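PDB 6FZZ: virulent strain associated lipoprotein from Borreliella spielmanii A14S, which is an outer surface lipoprotein of the PFam54 family and probably binds glutathione, as its Borrelia burgdorferi relative BBE31 does. Local coordinates for residues 21-26 / 131-136; 25-30 / 125-130; 93-98 / 164-169; 101-106 / 182-187. One frame throughout, in Å; residues are numbered along the deposited sequence.

Interaction 1. Residues 21-26 / 131-136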
loop_
_atom_site.group_PDB
_atom_site.type_symbol
_atom_site.label_atom_id
_atom_site.label_comp_id
_atom_site.label_asym_id
_atom_site.label_seq_id
_atom_site.Cartn_x
_atom_site.Cartn_y
_atom_site.Cartn_z
ATOM N N ASP A 21 -20.110 6.731 11.047
ATOM C CA ASP A 21 -19.137 5.658 10.844
ATOM C C ASP A 21 -18.121 6.058 9.701
ATOM O O ASP A 21 -16.951 5.750 9.668
ATOM C CB ASP A 21 -19.858 4.429 10.343
ATOM C CG ASP A 21 -20.622 3.709 11.399
ATOM O OD1 ASP A 21 -20.324 3.834 12.629
ATOM O OD2 ASP A 21 -21.516 2.968 10.951
ATOM N N LEU A 22 -18.658 6.770 8.758
ATOM C CA LEU A 22 -17.924 7.159 7.577
ATOM C C LEU A 22 -16.961 8.297 7.890
ATOM O O LEU A 22 -15.783 8.259 7.485
ATOM C CB LEU A 22 -18.986 7.475 6.544
ATOM C CG LEU A 22 -18.798 7.395 5.060
ATOM C CD1 LEU A 22 -17.830 6.317 4.593
ATOM C CD2 LEU A 22 -20.189 7.261 4.458
ATOM N N ARG A 23 -17.379 9.256 8.725
ATOM C CA ARG A 23 -16.412 10.227 9.216
ATOM C C ARG A 23 -15.365 9.588 10.029
ATOM O O ARG A 23 -14.209 9.951 9.923
ATOM C CB ARG A 23 -17.031 11.395 10.045
ATOM C CG ARG A 23 -17.712 12.407 9.199
ATOM C CD ARG A 23 -18.506 13.436 10.030
ATOM N NE ARG A 23 -19.021 14.195 8.964
ATOM C CZ ARG A 23 -20.280 14.430 8.667
ATOM N NH1 ARG A 23 -21.291 14.187 9.504
ATOM N NH2 ARG A 23 -20.482 15.060 7.529
ATOM N N ASN A 24 -15.734 8.656 10.877
ATOM C CA ASN A 24 -14.726 7.942 11.647
ATOM C C ASN A 24 -13.708 7.232 10.752
ATOM O O ASN A 24 -12.498 7.276 10.995
ATOM C CB ASN A 24 -15.392 6.926 12.598
ATOM C CG ASN A 24 -15.774 7.579 13.902
ATOM O OD1 ASN A 24 -14.897 8.018 14.655
ATOM N ND2 ASN A 24 -17.050 7.750 14.130
ATOM N N LEU A 25 -14.194 6.513 9.763
ATOM C CA LEU A 25 -13.272 5.805 8.827
ATOM C C LEU A 25 -12.298 6.758 8.088
ATOM O O LEU A 25 -11.094 6.505 7.975
ATOM C CB LEU A 25 -14.108 5.054 7.793
ATOM C CG LEU A 25 -14.735 3.751 8.263
ATOM C CD1 LEU A 25 -15.902 3.316 7.348
ATOM C CD2 LEU A 25 -13.621 2.687 8.290
ATOM N N ILE A 26 -12.873 7.833 7.560
ATOM C CA ILE A 26 -12.170 8.813 6.757
ATOM C C ILE A 26 -11.187 9.565 7.642
ATOM O O ILE A 26 -9.991 9.713 7.298
ATOM C CB ILE A 26 -13.138 9.766 6.042
ATOM C CG1 ILE A 26 -13.942 8.964 5.014
ATOM C CG2 ILE A 26 -12.408 10.949 5.476
ATOM C CD1 ILE A 26 -15.146 9.723 4.497
ATOM N N ASP A 131 -17.351 16.843 5.636
ATOM C CA ASP A 131 -18.428 17.576 6.327
ATOM C C ASP A 131 -19.618 17.810 5.456
ATOM O O ASP A 131 -20.649 18.300 5.912
ATOM C CB ASP A 131 -17.872 18.843 6.954
ATOM C CG ASP A 131 -16.861 18.519 8.031
ATOM O OD1 ASP A 131 -16.950 17.421 8.649
ATOM O OD2 ASP A 131 -15.955 19.330 8.249
ATOM N N ASN A 132 -19.519 17.341 4.218
ATOM C CA ASN A 132 -20.532 17.484 3.229
ATOM C C ASN A 132 -21.242 16.216 2.931
ATOM O O ASN A 132 -22.005 16.214 1.975
ATOM C CB ASN A 132 -19.930 17.944 1.898
ATOM C CG ASN A 132 -19.301 19.295 1.987
ATOM O OD1 ASN A 132 -19.682 20.196 1.258
ATOM N ND2 ASN A 132 -18.298 19.444 2.857
ATOM N N LEU A 133 -20.964 15.137 3.687
ATOM C CA LEU A 133 -21.562 13.843 3.434
ATOM C C LEU A 133 -23.019 13.898 3.584
ATOM O O LEU A 133 -23.699 13.053 2.989
ATOM C CB LEU A 133 -20.984 12.711 4.295
ATOM C CG LEU A 133 -19.502 12.365 3.990
ATOM C CD1 LEU A 133 -18.760 11.653 5.122
ATOM C CD2 LEU A 133 -19.437 11.549 2.698
ATOM N N ASN A 134 -23.544 14.884 4.330
ATOM C CA ASN A 134 -25.012 14.910 4.541
ATOM C C ASN A 134 -25.781 15.214 3.227
ATOM O O ASN A 134 -26.976 14.927 3.130
ATOM C CB ASN A 134 -25.434 15.872 5.690
ATOM C CG ASN A 134 -25.049 17.325 5.435
ATOM O OD1 ASN A 134 -24.985 17.813 4.287
ATOM N ND2 ASN A 134 -24.788 18.033 6.506
ATOM N N LYS A 135 -25.114 15.750 2.205
ATOM C CA LYS A 135 -25.826 15.893 0.895
ATOM C C LYS A 135 -26.165 14.556 0.223
ATOM O O LYS A 135 -26.990 14.517 -0.699
ATOM C CB LYS A 135 -25.047 16.804 -0.058
ATOM C CG LYS A 135 -24.816 18.185 0.519
ATOM C CD LYS A 135 -23.813 18.907 -0.346
ATOM C CE LYS A 135 -23.766 20.401 -0.047
ATOM N NZ LYS A 135 -22.980 21.116 -1.093
ATOM N N LEU A 136 -25.580 13.444 0.690
ATOM C CA LEU A 136 -25.866 12.159 0.083
ATOM C C LEU A 136 -27.099 11.530 0.696
ATOM O O LEU A 136 -27.388 11.684 1.888
ATOM C CB LEU A 136 -24.658 11.169 0.148
ATOM C CG LEU A 136 -23.331 11.643 -0.472
ATOM C CD1 LEU A 136 -22.215 10.671 -0.073
ATOM C CD2 LEU A 136 -23.447 11.743 -1.995
HETATM O O HOH W 1 -22.260 16.214 6.375
#
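Arg23 NH2 reaches the 131-136 turn through a water and, just before that turn, donates a hydrogen bond to the backbone oxygen of Lys130. Water 1 accepts a hydrogen bond of 2.8 Å from the backbone N of Asn134; it is modelled at a doubtfully short 2.4 Å from Arg23 NH2, and its donation to the backbone oxygen of Asp131 is weak. The guanidinium gets this far because the Arg23 chain runs extended from CG to NE, with chi2 at 171° and chi3 at -179°. Asp131 adds charge rather than a directed bond: its OD1 lies 3.8 Å from Arg23 NE, a long salt bridge with the oxygen well out of the guanidinium plane, and the guanidinium and carboxylate planes stand 50° apart. Leu133 points toward the helix. Its CD1 meets CD1 of Ile26 tip to tip at 4.1 Å and also approaches CG of Leu22 at 4.3 Å, while its CB is 4.0 Å from Arg23 NH2. Leu133 also touches Leu144 of helix 138-170, so its side chain is buried between two helices while Asp131 and Asn134 stay exposed. The contact ties a short 3-10 turn to the flank of helix 15-41, in the connection between helices 105-126 and 138-170 of an all-helical PFam54 fold.

Interaction 2. Residues 25-30 / 125-130; sequences LIEKAN and HLYPKK
Ile26 and Tyr127, whose CA atoms are 6.3 Å apart, form the centre of this contact, with Lys130 beside them. The two branches of Ile26 divide the work: CG2 lies against the Tyr127 backbone, 3.9 Å from its CA, and near the ring edge, whereas CD1 lies 4.1 Å from CB of Leu126, the two side chains crossing at about a right angle. Asn30, one turn further on, lays its amide over one face of the Tyr127 ring. The planes are 16° apart and stacked, with ND2 3.6 Å from CE1 and displaced toward the rim; Asn30 CG stands anti to the backbone N (chi1 -169°), which carries the amide across the ring. Here the last part of helix 105-126 and the 3-10 segment 127-129 pack on helix 15-41 within the helical bundle, and Leu126 also touches Phe148 of helix 138-170 and Ile208 of helix 180-209. Lys130 lays its aliphatic chain across Glu27, with CE 3.3 Å from OE2. Its ammonium turns away at chi4, leaving NZ 4.5 Å from OE2, beyond a salt bridge. Glu27 OE1 instead accepts a hydrogen bond of 2.9 Å from water 2, and the same water is hydrogen-bonded to Tyr127 OH at 3.3 Å, in the plane of the ring.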
loop_
_atom_site.group_PDB
_atom_site.type_symbol
_atom_site.label_atom_id
_atom_site.label_comp_id
_atom_site.label_asym_id
_atom_site.label_seq_id
_atom_site.Cartn_x
_atom_site.Cartn_y
_atom_site.Cartn_z
ATOM N N LEU A 25 -14.194 6.513 9.763
ATOM C CA LEU A 25 -13.272 5.805 8.827
ATOM C C LEU A 25 -12.298 6.758 8.088
ATOM O O LEU A 25 -11.094 6.505 7.975
ATOM C CB LEU A 25 -14.108 5.054 7.793
ATOM C CG LEU A 25 -14.735 3.751 8.263
ATOM C CD1 LEU A 25 -15.902 3.316 7.348
ATOM C CD2 LEU A 25 -13.621 2.687 8.290
ATOM N N ILE A 26 -12.873 7.833 7.560
ATOM C CA ILE A 26 -12.170 8.813 6.757
ATOM C C ILE A 26 -11.187 9.565 7.642
ATOM O O ILE A 26 -9.991 9.713 7.298
ATOM C CB ILE A 26 -13.138 9.766 6.042
ATOM C CG1 ILE A 26 -13.942 8.964 5.014
ATOM C CG2 ILE A 26 -12.408 10.949 5.476
ATOM C CD1 ILE A 26 -15.146 9.723 4.497
ATOM N N GLU A 27 -11.646 9.968 8.834
ATOM C CA GLU A 27 -10.742 10.694 9.711
ATOM C C GLU A 27 -9.639 9.804 10.191
ATOM O O GLU A 27 -8.493 10.229 10.284
ATOM C CB GLU A 27 -11.506 11.484 10.833
ATOM C CG GLU A 27 -12.487 12.499 10.194
ATOM C CD GLU A 27 -13.061 13.552 11.173
ATOM O OE1 GLU A 27 -12.280 13.976 12.060
ATOM O OE2 GLU A 27 -14.268 13.968 11.050
ATOM N N LYS A 28 -9.915 8.537 10.456
ATOM C CA LYS A 28 -8.890 7.656 10.937
ATOM C C LYS A 28 -7.845 7.276 9.830
ATOM O O LYS A 28 -6.619 7.129 10.084
ATOM C CB LYS A 28 -9.565 6.403 11.497
ATOM C CG LYS A 28 -8.706 5.133 11.579
ATOM C CD LYS A 28 -7.602 5.211 12.626
ATOM C CE LYS A 28 -7.043 3.821 12.868
ATOM N NZ LYS A 28 -5.744 3.850 13.592
ATOM N N ALA A 29 -8.337 7.124 8.606
ATOM C CA ALA A 29 -7.452 6.857 7.444
ATOM C C ALA A 29 -6.493 8.039 7.183
ATOM O O ALA A 29 -5.285 7.834 6.841
ATOM C CB ALA A 29 -8.294 6.606 6.200
ATOM N N ASN A 30 -7.047 9.220 7.336
ATOM C CA ASN A 30 -6.265 10.453 7.216
ATOM C C ASN A 30 -5.158 10.575 8.265
ATOM O O ASN A 30 -3.980 10.921 7.946
ATOM C CB ASN A 30 -7.143 11.699 7.174
ATOM C CG ASN A 30 -6.347 12.942 6.770
ATOM O OD1 ASN A 30 -5.861 13.003 5.665
ATOM N ND2 ASN A 30 -6.130 13.858 7.696
ATOM N N HIS A 125 -9.187 12.529 -1.638
ATOM C CA HIS A 125 -10.417 12.907 -2.240
ATOM C C HIS A 125 -11.569 13.122 -1.256
ATOM O O HIS A 125 -12.408 14.051 -1.400
ATOM C CB HIS A 125 -10.840 11.813 -3.176
ATOM C CG HIS A 125 -12.088 12.112 -3.873
ATOM N ND1 HIS A 125 -12.169 13.068 -4.867
ATOM C CD2 HIS A 125 -13.320 11.581 -3.757
ATOM C CE1 HIS A 125 -13.414 13.155 -5.284
ATOM N NE2 HIS A 125 -14.120 12.227 -4.671
ATOM N N LEU A 126 -11.676 12.219 -0.299
ATOM C CA LEU A 126 -12.824 12.242 0.612
ATOM C C LEU A 126 -12.680 13.225 1.780
ATOM O O LEU A 126 -13.692 13.819 2.245
ATOM C CB LEU A 126 -13.075 10.806 1.146
ATOM C CG LEU A 126 -13.609 9.754 0.175
ATOM C CD1 LEU A 126 -13.712 8.387 0.849
ATOM C CD2 LEU A 126 -14.993 10.113 -0.315
ATOM N N TYR A 127 -11.461 13.341 2.292
ATOM C CA TYR A 127 -11.160 14.095 3.486
ATOM C C TYR A 127 -11.711 15.549 3.439
ATOM O O TYR A 127 -12.493 15.937 4.371
ATOM C CB TYR A 127 -9.717 13.935 3.956
ATOM C CG TYR A 127 -9.485 14.656 5.287
ATOM C CD1 TYR A 127 -9.824 14.056 6.509
ATOM C CD2 TYR A 127 -8.987 15.962 5.320
ATOM C CE1 TYR A 127 -9.657 14.724 7.729
ATOM C CE2 TYR A 127 -8.811 16.647 6.544
ATOM C CZ TYR A 127 -9.138 16.017 7.748
ATOM O OH TYR A 127 -9.045 16.705 8.943
ATOM N N PRO A 128 -11.460 16.273 2.338
ATOM C CA PRO A 128 -11.914 17.685 2.241
ATOM C C PRO A 128 -13.364 17.784 2.128
ATOM O O PRO A 128 -13.922 18.854 2.349
ATOM C CB PRO A 128 -11.232 18.212 0.969
ATOM C CG PRO A 128 -10.094 17.265 0.726
ATOM C CD PRO A 128 -10.504 15.928 1.254
ATOM N N LYS A 129 -14.014 16.686 1.742
ATOM C CA LYS A 129 -15.432 16.669 1.569
ATOM C C LYS A 129 -16.268 16.062 2.716
ATOM O O LYS A 129 -17.491 15.900 2.590
ATOM C CB LYS A 129 -15.791 15.866 0.301
ATOM C CG LYS A 129 -15.031 16.324 -0.953
ATOM C CD LYS A 129 -15.306 15.337 -2.062
ATOM C CE LYS A 129 -14.716 15.796 -3.404
ATOM N NZ LYS A 129 -13.233 15.859 -3.337
ATOM N N LYS A 130 -15.612 15.686 3.787
ATOM C CA LYS A 130 -16.238 14.817 4.755
ATOM C C LYS A 130 -17.394 15.522 5.537
ATOM O O LYS A 130 -18.264 14.870 6.062
ATOM C CB LYS A 130 -15.184 14.345 5.738
ATOM C CG LYS A 130 -14.754 15.410 6.689
ATOM C CD LYS A 130 -13.555 15.049 7.496
ATOM C CE LYS A 130 -13.451 16.029 8.671
ATOM N NZ LYS A 130 -12.500 17.123 8.428
HETATM O O HOH W 2 -9.574 14.412 11.197
#

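Interaction 3. Residues 93-98 / 164-169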
loop_
_atom_site.group_PDB
_atom_site.type_symbol
_atom_site.label_atom_id
_atom_site.label_comp_id
_atom_site.label_asym_id
_atom_site.label_seq_id
_atom_site.Cartn_x
_atom_site.Cartn_y
_atom_site.Cartn_z
ATOM N N LYS A 93 13.976 -3.993 6.289
ATOM C CA LYS A 93 15.232 -4.310 5.608
ATOM C C LYS A 93 15.162 -5.780 5.163
ATOM O O LYS A 93 15.579 -6.134 4.094
ATOM C CB LYS A 93 16.447 -4.081 6.564
ATOM C CG LYS A 93 17.747 -4.690 6.003
ATOM C CD LYS A 93 18.813 -4.985 7.061
ATOM C CE LYS A 93 18.991 -3.852 8.056
ATOM N NZ LYS A 93 20.281 -3.981 8.798
ATOM N N ARG A 94 14.639 -6.641 6.007
ATOM C CA ARG A 94 14.544 -8.049 5.666
ATOM C C ARG A 94 13.575 -8.276 4.508
ATOM O O ARG A 94 13.859 -9.061 3.640
ATOM C CB ARG A 94 14.110 -8.844 6.892
ATOM C CG ARG A 94 13.793 -10.305 6.678
ATOM C CD ARG A 94 14.784 -11.119 5.862
ATOM N NE ARG A 94 16.147 -11.108 6.387
ATOM C CZ ARG A 94 17.150 -11.813 5.861
ATOM N NH1 ARG A 94 16.948 -12.584 4.797
ATOM N NH2 ARG A 94 18.362 -11.748 6.400
ATOM N N PHE A 95 12.427 -7.597 4.514
ATOM C CA PHE A 95 11.534 -7.682 3.383
ATOM C C PHE A 95 12.252 -7.345 2.079
ATOM O O PHE A 95 12.134 -8.039 1.065
ATOM C CB PHE A 95 10.335 -6.739 3.568
ATOM C CG PHE A 95 9.293 -6.857 2.476
ATOM C CD1 PHE A 95 8.432 -7.954 2.422
ATOM C CD2 PHE A 95 9.180 -5.869 1.499
ATOM C CE1 PHE A 95 7.492 -8.037 1.385
ATOM C CE2 PHE A 95 8.232 -5.957 0.496
ATOM C CZ PHE A 95 7.383 -7.010 0.465
ATOM N N SER A 96 12.977 -6.237 2.098
ATOM C CA SER A 96 13.692 -5.803 0.901
ATOM C C SER A 96 14.694 -6.870 0.436
ATOM O O SER A 96 14.794 -7.183 -0.765
ATOM C CB SER A 96 14.353 -4.444 1.193
ATOM O OG SER A 96 15.233 -4.039 0.200
ATOM N N GLU A 97 15.499 -7.361 1.387
ATOM C CA GLU A 97 16.431 -8.455 1.149
ATOM C C GLU A 97 15.771 -9.656 0.478
ATOM O O GLU A 97 16.305 -10.157 -0.558
ATOM C CB GLU A 97 17.120 -8.880 2.475
ATOM C CG GLU A 97 17.988 -7.751 3.009
ATOM C CD GLU A 97 18.600 -8.072 4.387
ATOM O OE1 GLU A 97 18.141 -9.038 5.044
ATOM O OE2 GLU A 97 19.517 -7.333 4.821
ATOM N N ILE A 98 14.599 -10.076 0.980
ATOM C CA ILE A 98 13.916 -11.257 0.451
ATOM C C ILE A 98 13.447 -11.031 -0.989
ATOM O O ILE A 98 13.635 -11.874 -1.831
ATOM C CB ILE A 98 12.682 -11.661 1.281
ATOM C CG1 ILE A 98 13.094 -12.204 2.638
ATOM C CG2 ILE A 98 11.866 -12.734 0.598
ATOM C CD1 ILE A 98 11.943 -12.106 3.603
ATOM N N GLN A 164 3.325 -12.448 6.579
ATOM C CA GLN A 164 3.496 -13.888 6.505
ATOM C C GLN A 164 4.745 -14.314 5.702
ATOM O O GLN A 164 5.451 -15.253 6.064
ATOM C CB GLN A 164 2.249 -14.515 5.894
ATOM C CG GLN A 164 2.251 -16.026 5.840
ATOM C CD GLN A 164 2.093 -16.618 7.250
ATOM O OE1 GLN A 164 1.219 -16.191 8.007
ATOM N NE2 GLN A 164 2.949 -17.559 7.607
ATOM N N LEU A 165 5.019 -13.646 4.598
ATOM C CA LEU A 165 6.242 -13.943 3.875
ATOM C C LEU A 165 7.408 -13.884 4.811
ATOM O O LEU A 165 8.309 -14.758 4.764
ATOM C CB LEU A 165 6.458 -12.971 2.712
ATOM C CG LEU A 165 7.786 -13.149 1.945
ATOM C CD1 LEU A 165 7.930 -14.531 1.341
ATOM C CD2 LEU A 165 7.965 -12.034 0.883
ATOM N N LEU A 166 7.489 -12.824 5.604
ATOM C CA LEU A 166 8.649 -12.709 6.531
ATOM C C LEU A 166 8.721 -13.912 7.498
ATOM O O LEU A 166 9.791 -14.424 7.773
ATOM C CB LEU A 166 8.590 -11.443 7.369
ATOM C CG LEU A 166 8.728 -10.157 6.575
ATOM C CD1 LEU A 166 8.508 -9.031 7.561
ATOM C CD2 LEU A 166 10.108 -10.103 5.963
ATOM N N LEU A 167 7.578 -14.405 7.934
ATOM C CA LEU A 167 7.580 -15.573 8.862
ATOM C C LEU A 167 7.944 -16.848 8.132
ATOM O O LEU A 167 8.738 -17.647 8.641
ATOM C CB LEU A 167 6.212 -15.734 9.524
ATOM C CG LEU A 167 5.670 -14.523 10.324
ATOM C CD1 LEU A 167 4.399 -14.886 11.100
ATOM C CD2 LEU A 167 6.681 -13.952 11.289
ATOM N N ASP A 168 7.360 -17.043 6.939
ATOM C CA ASP A 168 7.633 -18.228 6.124
ATOM C C ASP A 168 9.059 -18.359 5.747
ATOM O O ASP A 168 9.599 -19.493 5.642
ATOM C CB ASP A 168 6.797 -18.243 4.852
ATOM C CG ASP A 168 5.332 -18.528 5.155
ATOM O OD1 ASP A 168 5.091 -18.979 6.271
ATOM O OD2 ASP A 168 4.441 -18.290 4.332
ATOM N N TYR A 169 9.665 -17.214 5.432
ATOM C CA TYR A 169 11.093 -17.186 5.139
ATOM C C TYR A 169 12.026 -17.559 6.333
ATOM O O TYR A 169 12.941 -18.407 6.217
ATOM C CB TYR A 169 11.470 -15.826 4.600
ATOM C CG TYR A 169 12.849 -15.824 4.050
ATOM C CD1 TYR A 169 13.099 -16.282 2.785
ATOM C CD2 TYR A 169 13.918 -15.343 4.808
ATOM C CE1 TYR A 169 14.394 -16.292 2.290
ATOM C CE2 TYR A 169 15.210 -15.382 4.329
ATOM C CZ TYR A 169 15.434 -15.866 3.069
ATOM O OH TYR A 169 16.716 -15.861 2.558
#
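Ile98 holds CG1 anti to its carbonyl carbon (chi1 -70°), and Tyr169 holds its ring anti to the backbone N, which brings the two side chains together. Ile98 CG1 sits over the middle of one ring face, 3.9 Å from the Tyr169 centroid and 11° off the normal, a CH-pi contact. The same isoleucine packs CD1 on Leu166 CD2 at 3.6 Å, while its CG2 faces Leu165 CD2. That Leu166 methyl also lies at the edge of the Phe95 ring and against CG of Arg94. Bent at chi2 and chi3, the Arg94 chain folds back so that NH1 comes 3.3 Å from Tyr169 CE2, at an oblique approach; NH2 pairs with Glu97 OE1 through charge alone. Leu183 of helix 180-209 touches both Ile98 and Tyr169, and Phe162 meets the Phe95 ring. The axes of segments 93-98 and 164-169 approach to 10.3 Å at 73°, where helix 89-102 crosses helix 138-170: a largely apolar, buried helix crossing within the bundle, with Arg94 and Tyr169 at its margin.

Interaction 4. Residues 101-106 / 182-187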
loop_
_atom_site.group_PDB
_atom_site.type_symbol
_atom_site.label_atom_id
_atom_site.label_comp_id
_atom_site.label_asym_id
_atom_site.label_seq_id
_atom_site.Cartn_x
_atom_site.Cartn_y
_atom_site.Cartn_z
ATOM N N LEU A 101 16.529 -10.941 -3.301
ATOM C CA LEU A 101 16.932 -12.345 -3.496
ATOM C C LEU A 101 16.049 -13.117 -4.464
ATOM O O LEU A 101 16.545 -13.891 -5.253
ATOM C CB LEU A 101 16.980 -13.070 -2.186
ATOM C CG LEU A 101 18.200 -12.698 -1.389
ATOM C CD1 LEU A 101 18.038 -13.272 0.024
ATOM C CD2 LEU A 101 19.476 -13.199 -2.086
ATOM N N ALA A 102 14.740 -12.891 -4.418
ATOM C CA ALA A 102 13.801 -13.457 -5.410
ATOM C C ALA A 102 13.914 -12.805 -6.772
ATOM O O ALA A 102 13.314 -13.304 -7.739
ATOM C CB ALA A 102 12.349 -13.310 -4.908
ATOM N N ASN A 103 14.591 -11.663 -6.834
ATOM C CA ASN A 103 14.680 -10.795 -8.047
ATOM C C ASN A 103 13.302 -10.350 -8.624
ATOM O O ASN A 103 12.992 -10.496 -9.827
ATOM C CB ASN A 103 15.541 -11.447 -9.096
ATOM C CG ASN A 103 15.923 -10.495 -10.201
ATOM O OD1 ASN A 103 16.313 -9.343 -9.958
ATOM N ND2 ASN A 103 15.830 -10.963 -11.417
ATOM N N GLU A 104 12.450 -9.822 -7.739
ATOM C CA GLU A 104 11.098 -9.422 -8.159
ATOM C C GLU A 104 10.811 -8.050 -7.591
ATOM O O GLU A 104 9.652 -7.779 -7.246
ATOM C CB GLU A 104 10.036 -10.432 -7.660
ATOM C CG GLU A 104 10.034 -11.815 -8.329
ATOM C CD GLU A 104 9.762 -11.711 -9.831
ATOM O OE1 GLU A 104 9.186 -10.685 -10.296
ATOM O OE2 GLU A 104 10.235 -12.599 -10.577
ATOM N N VAL A 105 11.839 -7.178 -7.534
ATOM C CA VAL A 105 11.647 -5.851 -6.951
ATOM C C VAL A 105 10.539 -5.092 -7.680
ATOM O O VAL A 105 9.610 -4.551 -7.067
ATOM C CB VAL A 105 12.944 -5.057 -6.886
ATOM C CG1 VAL A 105 12.660 -3.605 -6.451
ATOM C CG2 VAL A 105 13.913 -5.701 -5.891
ATOM N N GLU A 106 10.635 -5.064 -9.002
ATOM C CA GLU A 106 9.670 -4.303 -9.806
ATOM C C GLU A 106 8.252 -4.718 -9.661
ATOM O O GLU A 106 7.375 -3.871 -9.422
ATOM C CB GLU A 106 10.065 -4.330 -11.293
ATOM C CG GLU A 106 11.303 -3.501 -11.548
ATOM C CD GLU A 106 11.675 -3.468 -13.046
ATOM O OE1 GLU A 106 10.939 -4.075 -13.888
ATOM O OE2 GLU A 106 12.688 -2.811 -13.371
ATOM N N LYS A 182 12.433 -22.152 -5.145
ATOM C CA LYS A 182 11.210 -22.180 -4.375
ATOM C C LYS A 182 10.787 -20.775 -3.907
ATOM O O LYS A 182 9.608 -20.456 -3.954
ATOM C CB LYS A 182 11.352 -23.090 -3.143
ATOM C CG LYS A 182 11.654 -24.556 -3.467
ATOM C CD LYS A 182 10.420 -25.438 -3.301
ATOM C CE LYS A 182 10.690 -26.654 -2.419
ATOM N NZ LYS A 182 11.695 -27.623 -2.961
ATOM N N LEU A 183 11.723 -19.969 -3.396
ATOM C CA LEU A 183 11.401 -18.564 -3.106
ATOM C C LEU A 183 10.797 -17.857 -4.319
ATOM O O LEU A 183 9.804 -17.151 -4.210
ATOM C CB LEU A 183 12.632 -17.790 -2.657
ATOM C CG LEU A 183 12.377 -16.333 -2.215
ATOM C CD1 LEU A 183 11.473 -16.273 -1.015
ATOM C CD2 LEU A 183 13.717 -15.689 -1.938
ATOM N N LYS A 184 11.502 -17.945 -5.436
ATOM C CA LYS A 184 11.077 -17.340 -6.662
ATOM C C LYS A 184 9.678 -17.736 -7.083
ATOM O O LYS A 184 8.832 -16.864 -7.408
ATOM C CB LYS A 184 12.050 -17.739 -7.764
ATOM C CG LYS A 184 11.666 -17.245 -9.154
ATOM C CD LYS A 184 11.785 -15.737 -9.244
ATOM C CE LYS A 184 12.597 -15.287 -10.446
ATOM N NZ LYS A 184 12.723 -13.786 -10.417
ATOM N N LEU A 185 9.406 -19.033 -7.125
ATOM C CA LEU A 185 8.032 -19.491 -7.403
ATOM C C LEU A 185 6.988 -18.923 -6.426
ATOM O O LEU A 185 5.910 -18.476 -6.835
ATOM C CB LEU A 185 7.932 -21.022 -7.346
ATOM C CG LEU A 185 8.441 -21.723 -8.584
ATOM C CD1 LEU A 185 8.768 -23.200 -8.310
ATOM C CD2 LEU A 185 7.370 -21.584 -9.674
ATOM N N HIS A 186 7.298 -18.976 -5.135
ATOM C CA HIS A 186 6.407 -18.441 -4.111
ATOM C C HIS A 186 6.229 -16.918 -4.267
ATOM O O HIS A 186 5.123 -16.398 -4.181
ATOM C CB HIS A 186 7.005 -18.806 -2.742
ATOM C CG HIS A 186 6.209 -18.309 -1.579
ATOM N ND1 HIS A 186 4.956 -18.801 -1.265
ATOM C CD2 HIS A 186 6.497 -17.398 -0.629
ATOM C CE1 HIS A 186 4.511 -18.205 -0.169
ATOM N NE2 HIS A 186 5.422 -17.337 0.224
ATOM N N VAL A 187 7.311 -16.192 -4.467
ATOM C CA VAL A 187 7.196 -14.738 -4.660
ATOM C C VAL A 187 6.349 -14.379 -5.918
ATOM O O VAL A 187 5.590 -13.362 -5.911
ATOM C CB VAL A 187 8.556 -14.060 -4.592
ATOM C CG1 VAL A 187 8.500 -12.581 -4.984
ATOM C CG2 VAL A 187 9.052 -14.133 -3.148
HETATM O O HOH W 3 14.366 -13.435 -12.764
#
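Lys184 and Glu104 cross at about a right angle, the lysine chain passing beside the Ala102 carbonyl oxygen to reach the carboxylate. Lys184 NZ donates to Glu104 OE2 at 2.8 Å in a salt bridge that meets the oxygen from 35° above the carboxylate plane. It also donates to Ala102 O at 2.8 Å, lying in the carbonyl plane, and to water 3, which links it to Asn103 ND2. Bends at chi2 and chi3 steer the ammonium into this three-way grip. Glu104 OE2 has a second cation in Lys188, which would probably keep the buried carboxylate ionised. Alongside, Glu104 and Val187 run antiparallel side by side, with Glu104 CG 3.8 Å from Val187 CG1. Ala102 CB meets both Val187 CG2, at 3.8 Å, and Leu183 CD2. Lys184 of helix 180-209 thereby binds Ala102 O at the tight connection between consecutive helices 89-102 and 105-126, a Schellman motif at Asn103 followed by Glu104 as N-cap.

Interactions 1 and 2 lie at one end of the molecule and interactions 3 and 4 at the other, with centres 32 to 41 Å apart between the pairs. The first two both use helix 15-41, share Leu25 and Ile26, and are joined by a probable hydrogen bond from Arg23 NH2 to Lys130 O; both are partly buried, with waters and charged groups beside apolar contacts of Ile26. Interaction 3 is buried and largely apolar, whereas interaction 4, about 11 Å away between centres, is partly buried, takes up helix 89-102 at its C-terminal end and adds a direct salt bridge. Tyr169 and Leu183 touch across these last two, joining helices 138-170 and 180-209.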